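Local atomic coordinates of short chain dehydrogenase (Leptospira borgpetersenii serovar Hardjo-bovis, PDB entry 6UH2), a protein that binds NAD+ in a Rossmann-type fold and, as a short-chain dehydrogenase/reductase, probably interconverts an alcohol CH-OH group and its carbonyl with that cofactor. Residues B[48-53]-B[75-80]. Residues are numbered along the deposited sequence; the frame is centred on the assembly and turned at random.
With NAD (nicotinamide-adenine-dinucleotide), chain D.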
# COMPACT_ATOMS: atom_id res chain seq x y z
N ILE B 48 9.83 5.44 -20.45
CA ILE B 48 10.47 4.54 -21.41
C ILE B 48 9.86 3.16 -21.21
O ILE B 48 9.90 2.60 -20.10
CB ILE B 48 11.99 4.51 -21.24
CG1 ILE B 48 12.59 5.89 -21.51
CG2 ILE B 48 12.61 3.46 -22.17
CD1 ILE B 48 14.06 6.01 -21.19
N CYS B 49 9.29 2.61 -22.27
CA CYS B 49 8.75 1.25 -22.24
C CYS B 49 9.74 0.30 -22.90
O CYS B 49 10.15 0.53 -24.05
CB CYS B 49 7.40 1.20 -22.96
SG CYS B 49 6.87 -0.50 -23.30
N LEU B 50 10.15 -0.75 -22.18
CA LEU B 50 10.97 -1.83 -22.72
C LEU B 50 10.08 -3.05 -22.90
O LEU B 50 9.58 -3.61 -21.91
CB LEU B 50 12.14 -2.19 -21.81
CG LEU B 50 13.23 -1.20 -21.43
CD1 LEU B 50 14.35 -1.94 -20.70
CD2 LEU B 50 13.78 -0.50 -22.66
N ASP B 51 9.91 -3.49 -24.15
CA ASP B 51 8.96 -4.56 -24.45
C ASP B 51 9.29 -5.05 -25.85
O ASP B 51 9.63 -4.22 -26.70
CB ASP B 51 7.53 -4.01 -24.36
CG ASP B 51 6.46 -5.10 -24.22
OD1 ASP B 51 6.44 -6.04 -25.04
OD2 ASP B 51 5.62 -4.98 -23.31
N PRO B 52 9.27 -6.36 -26.12
CA PRO B 52 9.43 -6.80 -27.52
C PRO B 52 8.26 -6.41 -28.40
O PRO B 52 8.42 -6.35 -29.63
CB PRO B 52 9.56 -8.33 -27.40
CG PRO B 52 8.92 -8.66 -26.12
CD PRO B 52 9.21 -7.50 -25.20
N GLU B 53 7.10 -6.15 -27.82
CA GLU B 53 5.89 -5.81 -28.56
C GLU B 53 5.68 -4.31 -28.55
O GLU B 53 5.88 -3.63 -27.54
CB GLU B 53 4.66 -6.50 -27.95
CG GLU B 53 4.72 -8.01 -28.00
CD GLU B 53 4.91 -8.52 -29.41
OE1 GLU B 53 5.76 -9.43 -29.61
OE2 GLU B 53 4.22 -8.01 -30.31
N LYS B 75 22.98 -8.97 -23.32
CA LYS B 75 23.67 -8.09 -24.26
C LYS B 75 22.77 -6.94 -24.70
O LYS B 75 23.22 -5.78 -24.76
CB LYS B 75 24.16 -8.89 -25.47
CG LYS B 75 25.13 -8.11 -26.37
CD LYS B 75 25.41 -8.85 -27.66
CE LYS B 75 26.22 -7.99 -28.64
NZ LYS B 75 25.52 -6.70 -28.96
N GLU B 76 21.50 -7.24 -24.99
CA GLU B 76 20.53 -6.21 -25.34
C GLU B 76 20.37 -5.18 -24.23
O GLU B 76 20.39 -3.97 -24.47
CB GLU B 76 19.17 -6.84 -25.64
CG GLU B 76 18.98 -7.39 -27.03
CD GLU B 76 17.54 -7.84 -27.25
OE1 GLU B 76 17.32 -8.99 -27.69
OE2 GLU B 76 16.63 -7.03 -26.97
N ILE B 77 20.17 -5.66 -23.00
CA ILE B 77 19.94 -4.75 -21.88
C ILE B 77 21.19 -3.91 -21.62
O ILE B 77 21.10 -2.70 -21.37
CB ILE B 77 19.52 -5.54 -20.64
CG1 ILE B 77 18.16 -6.22 -20.87
CG2 ILE B 77 19.53 -4.64 -19.39
CD1 ILE B 77 17.06 -5.31 -21.41
N LYS B 78 22.36 -4.54 -21.67
CA LYS B 78 23.61 -3.82 -21.46
C LYS B 78 23.74 -2.65 -22.42
O LYS B 78 24.05 -1.52 -22.02
CB LYS B 78 24.79 -4.77 -21.62
CG LYS B 78 26.14 -4.07 -21.54
CD LYS B 78 27.29 -5.07 -21.67
CE LYS B 78 28.64 -4.37 -21.58
NZ LYS B 78 29.43 -4.81 -20.39
N GLU B 79 23.50 -2.90 -23.71
CA GLU B 79 23.64 -1.84 -24.71
C GLU B 79 22.59 -0.75 -24.50
O GLU B 79 22.87 0.44 -24.68
CB GLU B 79 23.54 -2.44 -26.11
N ILE B 80 21.37 -1.13 -24.11
CA ILE B 80 20.34 -0.14 -23.82
C ILE B 80 20.77 0.75 -22.65
O ILE B 80 20.63 1.98 -22.70
CB ILE B 80 18.99 -0.82 -23.55
CG1 ILE B 80 18.39 -1.32 -24.87
CG2 ILE B 80 18.01 0.13 -22.87
CD1 ILE B 80 17.21 -2.22 -24.65
PA NAD D . 0.34 -8.96 -20.38
O1A NAD D . 0.52 -10.41 -20.91
O2A NAD D . -0.83 -8.11 -20.87
O5B NAD D . 1.71 -8.09 -20.58
C5B NAD D . 3.01 -8.60 -20.32
C4B NAD D . 3.91 -7.74 -21.17
O4B NAD D . 5.26 -8.25 -20.88
C3B NAD D . 3.66 -7.91 -22.68
O3B NAD D . 3.61 -6.61 -23.33
C2B NAD D . 4.92 -8.65 -23.15
O2B NAD D . 5.28 -8.32 -24.50
C1B NAD D . 5.97 -8.24 -22.09
N9A NAD D . 7.06 -9.21 -22.18
C8A NAD D . 6.98 -10.59 -22.37
N7A NAD D . 8.17 -11.13 -22.46
C5A NAD D . 9.07 -10.07 -22.35
C6A NAD D . 10.46 -9.99 -22.39
N6A NAD D . 11.24 -11.08 -22.56
N1A NAD D . 11.03 -8.79 -22.24
C2A NAD D . 10.27 -7.70 -22.07
N3A NAD D . 8.94 -7.67 -22.03
C4A NAD D . 8.38 -8.89 -22.17
O3 NAD D . 0.31 -8.98 -18.76
PN NAD D . -0.46 -8.10 -17.66
O1N NAD D . -1.78 -8.77 -17.23
O2N NAD D . -0.35 -6.63 -18.09
O5D NAD D . 0.61 -8.45 -16.41
C5D NAD D . 1.59 -7.49 -16.07
C4D NAD D . 2.25 -7.99 -14.78
O4D NAD D . 1.24 -8.27 -13.73
C3D NAD D . 2.91 -9.35 -15.02
O3D NAD D . 4.09 -9.49 -14.21
C2D NAD D . 1.89 -10.41 -14.50
O2D NAD D . 2.49 -11.61 -14.04
C1D NAD D . 1.30 -9.60 -13.31
N1N NAD D . -0.11 -10.00 -12.93
C2N NAD D . -1.11 -9.98 -13.85
C3N NAD D . -2.38 -10.36 -13.46
C7N NAD D . -3.47 -10.34 -14.47
O7N NAD D . -4.54 -10.85 -14.18
N7N NAD D . -3.24 -9.75 -15.67
C4N NAD D . -2.59 -10.75 -12.13
C5N NAD D . -1.56 -10.76 -11.24
C6N NAD D . -0.29 -10.37 -11.66
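L50 points from its strand at helix 74-86 and forks its two methyls between two isoleucines one helical turn apart. L50 CD1 lies 4.4 Å from I77 CD1 and L50 CD2 4.3 Å from I80 CG2, loose and apolar. I77 does not aim its CB at the strand; its chain, bent at chi2 (-50°), brings CD1 across to L50.

The next side chain, D51, serves the cofactor. Its chi1 of -162° sets CG opposite N, and both carboxylate oxygens reach the adenosine ribose of NAD: OD1 accepts from O2B and OD2 from O3B, each at 2.6 Å. This acidic pairing with the ribose diol is a familiar mark of NAD-preferring dehydrogenases. P52 sits over one face of the adenine, CD 3.2 Å above N3A. The carboxylate is held in an Asx turn by E53 N, 2.9 Å from D51 OD1 on its anti side and 26° out of plane, and by S29 N on OD2. E76 OE2 accepts from N of D70, also NAD-binding.

In this Rossmann-type fold helix 74-86 packs on the parallel sheet: strand 46-51 runs between 22-26 and 64-68, I67 touches L50 and I80, and helix 111-139 brings L128 to L50 and L127 to I77.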